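Local coordinates for protein dihydrodipicolinate synthase (Bacteroides thetaiotaomicron, PDB 4XKY) that probably works as a Schiff-base-forming lyase of the dihydrodipicolinate synthase and N-acetylneuraminate lyase family, splitting or joining pyruvate and an aldehyde partner, at residues 187-193 with 205-211; 6-12 with 39-44; 196-201 with 222-227; 47-51 with 258-263. All coordinates share one frame; numbering follows the deposited sequence. Where two conformers were deposited one is given.

Overall arrangement
The chain folds as a TIM barrel, and contacts 1 and 2 belong to its wall, their centres 8 Å apart: contact 2 closes the barrel, and contact 1 is the next seam but one, with strand 7-8 on strand 206-207 between them. Contact 3, centred about 10 Å from contact 1, joins two helices outside that wall. Contact 4 is centred about 16 Å from contact 1, but Tyr258 meets Gly210 and Thr48 meets Pro11. Contacts 1, 2 and 4 border the predicted pyruvate site: the side chain of Lys164, the predicted Schiff-base lysine, is about 4 Å from those of Val208 and Phe43. Contact 3 lies farther out, the Met196 side chain being about 11 Å from that of Lys164.

Contact 1: residues 187-193 with 205-211; sequences SMLVGPE and HGGVNGG
Met188 and His205 grip each other twice: the backbone N of Met188 donates to ring atom ND1 of His205 over 3.0 Å, from 34° out of the ring plane, and His205 N returns a bond to Met188 O. Packing is tight at Gly206, where Leu189 CD2 lies 3.5 Å from Gly206 CA, so close that a CB on Gly206 would clash with it. Val190 N bonds Gly206 O at 3.0 Å, and Val190 O accepts from Val208 N. This is the parallel pairing of strands 187-190 and 206-207 in a beta-alpha-beta unit whose helix is 196-201, in the wall of a TIM barrel. On the face that carries Leu189, its CB meets CG2 of Val208, a predicted pyruvate-binding residue, at 4.1 Å. Past the strand ends side chains hold the segments. Asn209 CG lies anti to the carbonyl carbon (chi1 -51°), bringing ND2 to 2.9 Å from Gly191 O, above the carbonyl plane. Glu193 OE2 takes Gly211 N at 2.8 Å on its syn side, while OE1 bonds Tyr249. The looser margin is at partly exposed Pro192, whose CB points away from 205-211 and which packs on a neighbouring subunit.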
loop_
_atom_site.group_PDB
_atom_site.type_symbol
_atom_site.label_atom_id
_atom_site.label_comp_id
_atom_site.label_asym_id
_atom_site.label_seq_id
_atom_site.Cartn_x
_atom_site.Cartn_y
_atom_site.Cartn_z
ATOM N N SER A 187 -7.989 -28.013 -10.255
ATOM C CA SER A 187 -8.857 -27.794 -9.114
ATOM C C SER A 187 -8.768 -26.309 -8.746
ATOM O O SER A 187 -7.675 -25.760 -8.598
ATOM C CB SER A 187 -8.466 -28.736 -7.970
ATOM O OG SER A 187 -9.203 -28.444 -6.807
ATOM N N MET A 188 -9.925 -25.656 -8.683
ATOM C CA MET A 188 -10.037 -24.228 -8.360
ATOM C C MET A 188 -10.743 -24.073 -7.006
ATOM O O MET A 188 -11.953 -24.337 -6.891
ATOM C CB MET A 188 -10.823 -23.467 -9.433
ATOM C CG MET A 188 -10.165 -23.391 -10.813
ATOM S SD MET A 188 -8.784 -22.237 -10.807
ATOM C CE MET A 188 -9.694 -20.702 -10.676
ATOM N N LEU A 189 -9.982 -23.620 -6.010
ATOM C CA LEU A 189 -10.436 -23.534 -4.623
ATOM C C LEU A 189 -10.418 -22.111 -4.053
ATOM O O LEU A 189 -9.548 -21.296 -4.389
ATOM C CB LEU A 189 -9.570 -24.440 -3.752
ATOM C CG LEU A 189 -9.399 -25.881 -4.237
ATOM C CD1 LEU A 189 -8.289 -26.578 -3.452
ATOM C CD2 LEU A 189 -10.707 -26.660 -4.152
ATOM N N VAL A 190 -11.401 -21.797 -3.208
ATOM C CA VAL A 190 -11.469 -20.486 -2.544
ATOM C C VAL A 190 -11.303 -20.657 -1.040
ATOM O O VAL A 190 -11.946 -21.505 -0.424
ATOM C CB VAL A 190 -12.804 -19.761 -2.810
ATOM C CG1 VAL A 190 -12.793 -19.107 -4.184
ATOM C CG2 VAL A 190 -13.965 -20.730 -2.682
ATOM N N GLY A 191 -10.442 -19.833 -0.458
ATOM C CA GLY A 191 -10.109 -19.911 0.963
ATOM C C GLY A 191 -11.204 -19.354 1.837
ATOM O O GLY A 191 -11.731 -20.062 2.693
ATOM N N PRO A 192 -11.554 -18.080 1.631
ATOM C CA PRO A 192 -12.434 -17.423 2.575
ATOM C C PRO A 192 -13.822 -17.998 2.564
ATOM O O PRO A 192 -14.447 -18.054 1.510
ATOM C CB PRO A 192 -12.438 -15.972 2.096
ATOM C CG PRO A 192 -11.114 -15.824 1.451
ATOM C CD PRO A 192 -10.929 -17.111 0.721
ATOM N N GLU A 193 -14.304 -18.410 3.738
ATOM C CA GLU A 193 -15.545 -19.171 3.815
ATOM C C GLU A 193 -16.777 -18.350 3.498
ATOM O O GLU A 193 -17.786 -18.915 3.082
ATOM C CB GLU A 193 -15.697 -19.894 5.171
ATOM C CG GLU A 193 -15.814 -19.007 6.408
ATOM C CD GLU A 193 -15.204 -19.641 7.659
ATOM O OE1 GLU A 193 -15.826 -19.582 8.737
ATOM O OE2 GLU A 193 -14.092 -20.197 7.568
ATOM N N HIS A 205 -14.456 -25.475 -7.428
ATOM C CA HIS A 205 -14.464 -26.888 -6.981
ATOM C C HIS A 205 -14.590 -27.130 -5.481
ATOM O O HIS A 205 -15.088 -28.188 -5.063
ATOM C CB HIS A 205 -13.219 -27.606 -7.466
ATOM C CG HIS A 205 -13.159 -27.729 -8.951
ATOM N ND1 HIS A 205 -12.546 -26.792 -9.750
ATOM C CD2 HIS A 205 -13.689 -28.651 -9.788
ATOM C CE1 HIS A 205 -12.671 -27.143 -11.014
ATOM N NE2 HIS A 205 -13.356 -28.273 -11.063
ATOM N N GLY A 206 -14.098 -26.185 -4.682
ATOM C CA GLY A 206 -14.104 -26.334 -3.237
ATOM C C GLY A 206 -13.732 -25.111 -2.428
ATOM O O GLY A 206 -13.458 -24.035 -2.963
ATOM N N GLY A 207 -13.728 -25.309 -1.116
ATOM C CA GLY A 207 -13.535 -24.236 -0.140
ATOM C C GLY A 207 -12.514 -24.724 0.866
ATOM O O GLY A 207 -12.688 -25.778 1.446
ATOM N N VAL A 208 -11.448 -23.969 1.061
ATOM C CA VAL A 208 -10.454 -24.307 2.057
ATOM C C VAL A 208 -10.840 -23.453 3.260
ATOM O O VAL A 208 -10.249 -22.408 3.515
ATOM C CB VAL A 208 -9.027 -24.025 1.560
ATOM C CG1 VAL A 208 -7.987 -24.389 2.622
ATOM C CG2 VAL A 208 -8.745 -24.791 0.277
ATOM N N ASN A 209 -11.875 -23.898 3.975
ATOM C CA ASN A 209 -12.546 -23.062 4.956
ATOM C C ASN A 209 -12.218 -23.384 6.419
ATOM O O ASN A 209 -12.551 -24.455 6.927
ATOM C CB ASN A 209 -14.051 -23.157 4.795
ATOM C CG ASN A 209 -14.534 -22.916 3.376
ATOM O OD1 ASN A 209 -15.527 -23.520 2.971
ATOM N ND2 ASN A 209 -13.914 -22.006 2.650
ATOM N N GLY A 210 -11.624 -22.414 7.098
ATOM C CA GLY A 210 -11.183 -22.583 8.468
ATOM C C GLY A 210 -12.260 -22.912 9.474
ATOM O O GLY A 210 -11.994 -23.613 10.463
ATOM N N GLY A 211 -13.459 -22.381 9.251
ATOM C CA GLY A 211 -14.588 -22.640 10.127
ATOM C C GLY A 211 -14.946 -24.118 10.145
ATOM O O GLY A 211 -15.621 -24.595 11.068
#

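Contact 2: residues 6-12 with 39-44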
loop_
_atom_site.group_PDB
_atom_site.type_symbol
_atom_site.label_atom_id
_atom_site.label_comp_id
_atom_site.label_asym_id
_atom_site.label_seq_id
_atom_site.Cartn_x
_atom_site.Cartn_y
_atom_site.Cartn_z
ATOM N N SER A 6 -12.235 -31.673 -4.858
ATOM C CA SER A 6 -13.468 -30.908 -4.627
ATOM C C SER A 6 -13.975 -30.988 -3.196
ATOM O O SER A 6 -13.531 -31.819 -2.409
ATOM C CB SER A 6 -14.560 -31.408 -5.561
ATOM O OG SER A 6 -14.099 -31.336 -6.894
ATOM N N GLY A 7 -14.922 -30.117 -2.872
ATOM C CA GLY A 7 -15.532 -30.115 -1.552
ATOM C C GLY A 7 -14.910 -29.196 -0.518
ATOM O O GLY A 7 -14.448 -28.095 -0.816
ATOM N N ILE A 8 -14.970 -29.639 0.724
ATOM C CA ILE A 8 -14.513 -28.871 1.845
ATOM C C ILE A 8 -13.158 -29.443 2.242
ATOM O O ILE A 8 -13.040 -30.628 2.512
ATOM C CB ILE A 8 -15.501 -28.942 3.025
ATOM C CG1 ILE A 8 -16.861 -28.344 2.657
ATOM C CG2 ILE A 8 -14.921 -28.199 4.221
ATOM C CD1 ILE A 8 -16.807 -26.898 2.192
ATOM N N ILE A 9 -12.142 -28.587 2.233
ATOM C CA ILE A 9 -10.783 -28.963 2.581
ATOM C C ILE A 9 -10.309 -28.014 3.676
ATOM O O ILE A 9 -9.724 -27.000 3.386
ATOM C CB ILE A 9 -9.848 -28.841 1.361
ATOM C CG1 ILE A 9 -10.296 -29.791 0.250
ATOM C CG2 ILE A 9 -8.387 -29.110 1.724
ATOM C CD1 ILE A 9 -10.866 -29.053 -0.926
ATOM N N PRO A 10 -10.569 -28.354 4.944
ATOM C CA PRO A 10 -10.215 -27.472 6.041
ATOM C C PRO A 10 -8.729 -27.264 6.151
ATOM O O PRO A 10 -7.966 -28.239 6.083
ATOM C CB PRO A 10 -10.716 -28.202 7.287
ATOM C CG PRO A 10 -10.980 -29.596 6.860
ATOM C CD PRO A 10 -11.241 -29.580 5.400
ATOM N N PRO A 11 -8.322 -25.998 6.299
ATOM C CA PRO A 11 -6.987 -25.647 6.719
ATOM C C PRO A 11 -6.909 -25.872 8.225
ATOM O O PRO A 11 -7.410 -25.058 9.023
ATOM C CB PRO A 11 -6.883 -24.158 6.357
ATOM C CG PRO A 11 -8.284 -23.646 6.507
ATOM C CD PRO A 11 -9.217 -24.833 6.302
ATOM N N LEU A 12 -6.322 -26.999 8.610
ATOM C CA LEU A 12 -6.232 -27.342 10.017
ATOM C C LEU A 12 -5.471 -26.294 10.821
ATOM O O LEU A 12 -4.470 -25.764 10.374
ATOM C CB LEU A 12 -5.557 -28.695 10.219
ATOM C CG LEU A 12 -6.422 -29.949 10.098
ATOM C CD1 LEU A 12 -6.966 -30.035 8.694
ATOM C CD2 LEU A 12 -5.591 -31.182 10.363
ATOM N N VAL A 39 -15.506 -34.073 5.524
ATOM C CA VAL A 39 -14.634 -33.243 4.685
ATOM C C VAL A 39 -13.883 -34.137 3.665
ATOM O O VAL A 39 -13.797 -35.357 3.822
ATOM C CB VAL A 39 -13.640 -32.351 5.482
ATOM C CG1 VAL A 39 -14.362 -31.517 6.543
ATOM C CG2 VAL A 39 -12.518 -33.168 6.100
ATOM N N HIS A 40 -13.331 -33.526 2.630
ATOM C CA HIS A 40 -12.710 -34.297 1.540
ATOM C C HIS A 40 -11.206 -34.309 1.545
ATOM O O HIS A 40 -10.621 -35.092 0.847
ATOM C CB HIS A 40 -13.238 -33.827 0.181
ATOM C CG HIS A 40 -14.728 -33.783 0.129
ATOM N ND1 HIS A 40 -15.478 -34.661 -0.622
ATOM C CD2 HIS A 40 -15.614 -33.002 0.798
ATOM C CE1 HIS A 40 -16.761 -34.407 -0.435
ATOM N NE2 HIS A 40 -16.870 -33.403 0.420
ATOM N N ALA A 41 -10.573 -33.457 2.333
ATOM C CA ALA A 41 -9.130 -33.482 2.451
ATOM C C ALA A 41 -8.738 -32.680 3.652
ATOM O O ALA A 41 -9.565 -31.997 4.234
ATOM C CB ALA A 41 -8.475 -32.918 1.197
ATOM N N LEU A 42 -7.474 -32.800 4.031
ATOM C CA LEU A 42 -6.873 -32.030 5.111
ATOM C C LEU A 42 -5.727 -31.208 4.559
ATOM O O LEU A 42 -4.853 -31.740 3.855
ATOM C CB LEU A 42 -6.295 -32.973 6.159
ATOM C CG LEU A 42 -7.227 -34.085 6.639
ATOM C CD1 LEU A 42 -6.491 -34.968 7.633
ATOM C CD2 LEU A 42 -8.472 -33.522 7.292
ATOM N N PHE A 43 -5.720 -29.925 4.899
ATOM C CA PHE A 43 -4.716 -29.004 4.446
ATOM C C PHE A 43 -3.936 -28.531 5.658
ATOM O O PHE A 43 -4.497 -27.897 6.562
ATOM C CB PHE A 43 -5.372 -27.850 3.693
ATOM C CG PHE A 43 -4.421 -26.760 3.306
ATOM C CD1 PHE A 43 -3.154 -27.053 2.816
ATOM C CD2 PHE A 43 -4.778 -25.432 3.452
ATOM C CE1 PHE A 43 -2.273 -26.032 2.489
ATOM C CE2 PHE A 43 -3.902 -24.404 3.109
ATOM C CZ PHE A 43 -2.650 -24.709 2.627
ATOM N N VAL A 44 -2.653 -28.890 5.722
ATOM C CA VAL A 44 -1.857 -28.487 6.875
ATOM C C VAL A 44 -0.846 -27.410 6.546
ATOM O O VAL A 44 -0.363 -27.309 5.412
ATOM C CB VAL A 44 -1.167 -29.655 7.589
ATOM C CG1 VAL A 44 -2.199 -30.717 7.971
ATOM C CG2 VAL A 44 -0.063 -30.271 6.751
HETATM O O HOH W 1 -3.774 -25.256 7.693
#
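With CG anti to the carbonyl carbon (chi1 -51°), the ring of His40 swings back over Gly7, while Phe43, its CG anti to the backbone N at 174°, lays ring atom CD2 3.8 Å from Pro11 CB. The imidazole face receives Gly7 CA, 4.1 Å from the ring centroid and 26° off the normal, a CH-pi contact. Gly7 has backbone angles that call for glycine, and a side chain there would run into the His40 ring. Without the imidazole, as with an alanine here, Gly7 CA is likely to lose its aromatic cover.

Three backbone bonds tie the segments. His40 N donates to Ile8 O at 2.9 Å, almost straight; Phe43 N bonds Pro10 O; and Leu12 N reaches Phe43 O. A water also donates to Phe43 O and to Leu12 O, joining the two carbonyls. Between these bonds, Pro10 CD abuts Val39 CB at 3.7 Å. Ile9 sets CG1 3.7 Å from Ala41 CB and CG2 against Phe43 CB, and Leu12 CD1 rests on Leu42 CB.

The prolines and the single bridge at Pro11 and Phe43 make this an irregular seam, where the first and second strands of the TIM barrel complete its circle. Strand 206-207 continues the sheet beyond Gly7 and Ile9. Leu12 and Val39 pack on Leu34 of helix 24-36, Ile8 on helix 216-227 and Val44 on helix 56-70, whereas Phe43 touches Val208 of the predicted pyruvate site.

Contact 3: residues 196-201 with 222-227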
loop_
_atom_site.group_PDB
_atom_site.type_symbol
_atom_site.label_atom_id
_atom_site.label_comp_id
_atom_site.label_asym_id
_atom_site.label_seq_id
_atom_site.Cartn_x
_atom_site.Cartn_y
_atom_site.Cartn_z
ATOM N N MET A 196 -17.599 -18.927 -0.224
ATOM C CA MET A 196 -17.542 -20.289 -0.739
ATOM C C MET A 196 -18.806 -20.614 -1.498
ATOM O O MET A 196 -18.746 -21.168 -2.597
ATOM C CB MET A 196 -17.369 -21.291 0.403
ATOM C CG MET A 196 -17.243 -22.751 -0.007
ATOM S SD MET A 196 -18.825 -23.650 0.059
ATOM C CE MET A 196 -19.154 -23.742 1.815
ATOM N N ALA A 197 -19.953 -20.312 -0.895
ATOM C CA ALA A 197 -21.232 -20.653 -1.506
ATOM C C ALA A 197 -21.382 -19.964 -2.856
ATOM O O ALA A 197 -21.780 -20.588 -3.840
ATOM C CB ALA A 197 -22.385 -20.282 -0.595
ATOM N N GLU A 198 -21.031 -18.683 -2.928
ATOM C CA GLU A 198 -21.258 -17.986 -4.178
ATOM C C GLU A 198 -20.253 -18.460 -5.240
ATOM O O GLU A 198 -20.600 -18.581 -6.409
ATOM C CB GLU A 198 -21.260 -16.479 -3.975
ATOM C CG GLU A 198 -19.900 -15.833 -3.909
ATOM C CD GLU A 198 -20.014 -14.403 -3.420
ATOM O OE1 GLU A 198 -19.610 -13.475 -4.165
ATOM O OE2 GLU A 198 -20.533 -14.217 -2.298
ATOM N N SER A 199 -19.027 -18.765 -4.825
ATOM C CA SER A 199 -18.018 -19.229 -5.769
ATOM C C SER A 199 -18.383 -20.623 -6.259
ATOM O O SER A 199 -18.259 -20.906 -7.443
ATOM C CB SER A 199 -16.637 -19.242 -5.132
ATOM O OG SER A 199 -16.339 -17.995 -4.518
ATOM N N VAL A 200 -18.864 -21.491 -5.364
ATOM C CA VAL A 200 -19.229 -22.846 -5.789
ATOM C C VAL A 200 -20.433 -22.811 -6.734
ATOM O O VAL A 200 -20.463 -23.520 -7.733
ATOM C CB VAL A 200 -19.482 -23.794 -4.596
ATOM C CG1 VAL A 200 -20.053 -25.130 -5.054
ATOM C CG2 VAL A 200 -18.181 -24.060 -3.868
ATOM N N LEU A 201 -21.407 -21.961 -6.441
ATOM C CA LEU A 201 -22.580 -21.825 -7.307
ATOM C C LEU A 201 -22.195 -21.616 -8.751
ATOM O O LEU A 201 -22.873 -22.099 -9.663
ATOM C CB LEU A 201 -23.460 -20.663 -6.860
ATOM C CG LEU A 201 -24.489 -21.039 -5.806
ATOM C CD1 LEU A 201 -25.052 -19.784 -5.166
ATOM C CD2 LEU A 201 -25.611 -21.868 -6.414
ATOM N N LEU A 222 -23.319 -26.778 3.168
ATOM C CA LEU A 222 -23.419 -25.588 2.346
ATOM C C LEU A 222 -22.765 -25.814 0.979
ATOM O O LEU A 222 -23.320 -25.408 -0.061
ATOM C CB LEU A 222 -22.837 -24.374 3.055
ATOM C CG LEU A 222 -22.807 -23.027 2.322
ATOM C CD1 LEU A 222 -24.092 -22.642 1.595
ATOM C CD2 LEU A 222 -22.465 -21.963 3.353
ATOM N N TYR A 223 -21.623 -26.497 0.972
ATOM C CA TYR A 223 -20.963 -26.833 -0.284
ATOM C C TYR A 223 -21.905 -27.598 -1.245
ATOM O O TYR A 223 -21.981 -27.282 -2.452
ATOM C CB TYR A 223 -19.687 -27.652 -0.058
ATOM C CG TYR A 223 -19.192 -28.286 -1.343
ATOM C CD1 TYR A 223 -18.504 -27.527 -2.294
ATOM C CD2 TYR A 223 -19.448 -29.636 -1.635
ATOM C CE1 TYR A 223 -18.057 -28.093 -3.484
ATOM C CE2 TYR A 223 -19.008 -30.212 -2.829
ATOM C CZ TYR A 223 -18.327 -29.435 -3.755
ATOM O OH TYR A 223 -17.888 -29.992 -4.948
ATOM N N ASN A 224 -22.586 -28.606 -0.704
ATOM C CA ASN A 224 -23.519 -29.462 -1.464
ATOM C C ASN A 224 -24.769 -28.725 -1.969
ATOM O O ASN A 224 -25.215 -28.943 -3.102
ATOM C CB ASN A 224 -23.913 -30.679 -0.601
ATOM C CG ASN A 224 -22.797 -31.710 -0.515
ATOM O OD1 ASN A 224 -22.177 -32.030 -1.511
ATOM N ND2 ASN A 224 -22.550 -32.241 0.662
ATOM N N ALA A 225 -25.318 -27.860 -1.115
ATOM C CA ALA A 225 -26.411 -26.975 -1.489
ATOM C C ALA A 225 -25.978 -25.988 -2.581
ATOM O O ALA A 225 -26.782 -25.671 -3.457
ATOM C CB ALA A 225 -26.913 -26.209 -0.279
ATOM N N ALA A 226 -24.736 -25.487 -2.536
ATOM C CA ALA A 226 -24.264 -24.556 -3.598
ATOM C C ALA A 226 -24.044 -25.320 -4.900
ATOM O O ALA A 226 -24.382 -24.847 -5.991
ATOM C CB ALA A 226 -22.991 -23.818 -3.190
ATOM N N LYS A 227 -23.514 -26.531 -4.749
ATOM C CA LYS A 227 -23.209 -27.420 -5.863
ATOM C C LYS A 227 -24.422 -27.749 -6.673
ATOM O O LYS A 227 -24.380 -27.762 -7.899
ATOM C CB LYS A 227 -22.642 -28.742 -5.365
ATOM C CG LYS A 227 -21.979 -29.511 -6.482
ATOM C CD LYS A 227 -21.475 -30.851 -6.014
ATOM C CE LYS A 227 -20.925 -31.620 -7.201
ATOM N NZ LYS A 227 -20.790 -33.067 -6.892
#
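Met196 and Leu222 begin the apolar contacts, their side chains sliding past each other in opposite directions until methyl CE of Met196 lies 3.8 Å from Leu222 CG. The Met196 chain leaves the helix with CG anti to the backbone N (chi1 -178°); the bend at chi2 carries SD to 4.1 Å from Tyr223 CB, and that at chi3 turns CE onto Leu222. Trimming Met196 to an alanine would probably leave Leu222 CG and the backbone of Tyr223 without the thioether that touches them. Among the aliphatic pairs, Ala197 CB meets Leu222 CD1 at 3.6 Å, and Val200 CG1 packs 3.7 Å from Ala226 CB.

The aromatic contact is made at an edge. Val200 and Tyr223 cross at about a right angle, and methyl CG2 of Val200 stands near the ring plane, 3.8 Å from Tyr223 CD1.

Methyl groups also meet backbone carbonyls. Ala226 CB comes to 3.5 Å from Ala197 O, and Leu201 CD2 to 3.3 Å from Ala226 O. The small side chain of Ala226 is consistent with this close approach.

The axes of these short segments approach to 8.2 Å and cross at -34°. They belong to helices 196-201 and 216-227 on the outside of a TIM barrel, with Met196 and Tyr223 both resting on Ile8 of strand 7-8, and Leu222 also touching helix 231-247. No hydrogen bond spans the pair; Val200 N and Leu201 N, like Ala226 N and Lys227 N, bond within their own helix. Cohesion between the segments therefore rests on the fit of apolar groups.

Contact 4: residues 47-51 with 258-263; sequences TTGES and YLKGLK
Thr48 OG1 and Tyr258 OH share a hydrogen bond of 2.7 Å, in which either hydroxyl could be the donor. The threonine oxygen approaches at the edge of the phenol and in its plane, and the two side chains cross at about a right angle. With OG1 anti to the carbonyl carbon and CG2 anti to the backbone N (chi1 -62°), the hydroxyl is sent to Tyr258 and CG2 meets Leu262 CD2 at 3.8 Å. The Tyr258 ring is further placed by Tyr249, which it meets edge-to-face.

A second polar link joins Glu50 and Lys263, whose extended chains come from opposite directions. Lys263 NZ donates to Glu50 OE2 over 2.6 Å in a salt bridge that uses the syn lone pair, the side facing the other carboxylate oxygen. OE1 has its own donor in the backbone N of Ala277, so both oxygens are engaged. The ammonium group likewise has further acceptors, the carbonyl oxygens of Thr14 and Tyr275, and thereby gathers three parts of the chain around one buried charge.

Leu259 lies between these links. Its CD2 presses on Glu50 CG at 3.6 Å, and CD1 lies 3.5 Å from Thr48 O. Within the loop, Glu50 N bonds Thr47 O at 3.0 Å, a backbone turn from which both Thr48 and Glu50 reach the helix.

Segment 47-51 is the loop after the second strand of the TIM barrel. Thr48 is a predicted pyruvate-binding residue; its hydroxyl is thus oriented by a phenol, while the charge pair, with Leu259 against Glu50 CG and CD, ties the loop to helix 257-268 near the predicted site.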
loop_
_atom_site.group_PDB
_atom_site.type_symbol
_atom_site.label_atom_id
_atom_site.label_comp_id
_atom_site.label_asym_id
_atom_site.label_seq_id
_atom_site.Cartn_x
_atom_site.Cartn_y
_atom_site.Cartn_z
ATOM N N THR A 47 -2.126 -20.585 6.620
ATOM C CA THR A 47 -2.237 -19.402 7.515
ATOM C C THR A 47 -2.970 -19.721 8.825
ATOM O O THR A 47 -2.507 -19.382 9.902
ATOM C CB THR A 47 -2.994 -18.245 6.817
ATOM O OG1 THR A 47 -2.400 -17.987 5.539
ATOM C CG2 THR A 47 -2.906 -16.934 7.645
ATOM N N THR A 48 -4.099 -20.400 8.705
ATOM C CA THR A 48 -4.843 -20.929 9.840
ATOM C C THR A 48 -4.028 -21.858 10.773
ATOM O O THR A 48 -4.286 -21.897 11.999
ATOM C CB THR A 48 -6.104 -21.645 9.332
ATOM O OG1 THR A 48 -6.922 -20.688 8.651
ATOM C CG2 THR A 48 -6.885 -22.200 10.453
ATOM N N GLY A 49 -3.054 -22.557 10.181
ATOM C CA GLY A 49 -2.104 -23.439 10.889
ATOM C C GLY A 49 -0.881 -22.729 11.449
ATOM O O GLY A 49 0.037 -23.386 11.945
ATOM N N GLU A 50 -0.855 -21.393 11.346
ATOM C CA GLU A 50 0.242 -20.567 11.915
ATOM C C GLU A 50 1.647 -20.945 11.358
ATOM O O GLU A 50 2.640 -20.864 12.082
ATOM C CB GLU A 50 0.263 -20.713 13.467
ATOM C CG GLU A 50 -0.853 -20.016 14.221
ATOM C CD GLU A 50 -0.962 -20.458 15.684
ATOM O OE1 GLU A 50 -0.353 -19.836 16.596
ATOM O OE2 GLU A 50 -1.682 -21.446 15.912
ATOM N N SER A 51 1.768 -21.368 10.106
ATOM C CA SER A 51 3.046 -22.017 9.701
ATOM C C SER A 51 4.272 -21.098 9.866
ATOM O O SER A 51 5.316 -21.486 10.412
ATOM C CB SER A 51 3.021 -22.518 8.260
ATOM O OG SER A 51 4.232 -23.234 7.989
ATOM N N TYR A 258 -9.315 -13.713 14.154
ATOM C CA TYR A 258 -9.818 -14.920 13.501
ATOM C C TYR A 258 -9.206 -16.165 14.139
ATOM O O TYR A 258 -9.898 -17.033 14.594
ATOM C CB TYR A 258 -9.561 -14.879 11.997
ATOM C CG TYR A 258 -9.552 -16.216 11.304
ATOM C CD1 TYR A 258 -10.712 -16.947 11.112
ATOM C CD2 TYR A 258 -8.372 -16.728 10.787
ATOM C CE1 TYR A 258 -10.689 -18.168 10.440
ATOM C CE2 TYR A 258 -8.331 -17.936 10.117
ATOM C CZ TYR A 258 -9.489 -18.665 9.957
ATOM O OH TYR A 258 -9.427 -19.869 9.280
ATOM N N LEU A 259 -7.894 -16.195 14.209
ATOM C CA LEU A 259 -7.165 -17.347 14.721
ATOM C C LEU A 259 -7.447 -17.598 16.215
ATOM O O LEU A 259 -7.705 -18.721 16.632
ATOM C CB LEU A 259 -5.683 -17.117 14.496
ATOM C CG LEU A 259 -4.782 -18.140 15.171
ATOM C CD1 LEU A 259 -4.933 -19.497 14.508
ATOM C CD2 LEU A 259 -3.348 -17.663 15.164
ATOM N N LYS A 260 -7.387 -16.541 17.008
ATOM C CA LYS A 260 -7.646 -16.636 18.423
ATOM C C LYS A 260 -9.052 -17.134 18.714
ATOM O O LYS A 260 -9.253 -17.903 19.627
ATOM C CB LYS A 260 -7.400 -15.292 19.093
ATOM C CG LYS A 260 -5.930 -14.987 19.189
ATOM C CD LYS A 260 -5.607 -13.509 19.169
ATOM C CE LYS A 260 -5.391 -12.915 20.518
ATOM N NZ LYS A 260 -4.304 -11.906 20.383
ATOM N N GLY A 261 -10.019 -16.636 17.955
ATOM C CA GLY A 261 -11.395 -17.026 18.120
ATOM C C GLY A 261 -11.636 -18.461 17.736
ATOM O O GLY A 261 -12.266 -19.214 18.495
ATOM N N LEU A 262 -11.157 -18.841 16.558
ATOM C CA LEU A 262 -11.238 -20.229 16.115
ATOM C C LEU A 262 -10.650 -21.183 17.137
ATOM O O LEU A 262 -11.276 -22.132 17.548
ATOM C CB LEU A 262 -10.462 -20.399 14.819
ATOM C CG LEU A 262 -10.626 -21.699 14.065
ATOM C CD1 LEU A 262 -12.076 -21.866 13.668
ATOM C CD2 LEU A 262 -9.749 -21.680 12.819
ATOM N N LYS A 263 -9.430 -20.912 17.570
ATOM C CA LYS A 263 -8.788 -21.794 18.537
ATOM C C LYS A 263 -9.504 -21.788 19.911
ATOM O O LYS A 263 -9.644 -22.829 20.544
ATOM C CB LYS A 263 -7.298 -21.466 18.658
ATOM C CG LYS A 263 -6.434 -22.086 17.567
ATOM C CD LYS A 263 -4.982 -22.113 18.020
ATOM C CE LYS A 263 -4.141 -23.041 17.175
ATOM N NZ LYS A 263 -2.714 -23.115 17.618
#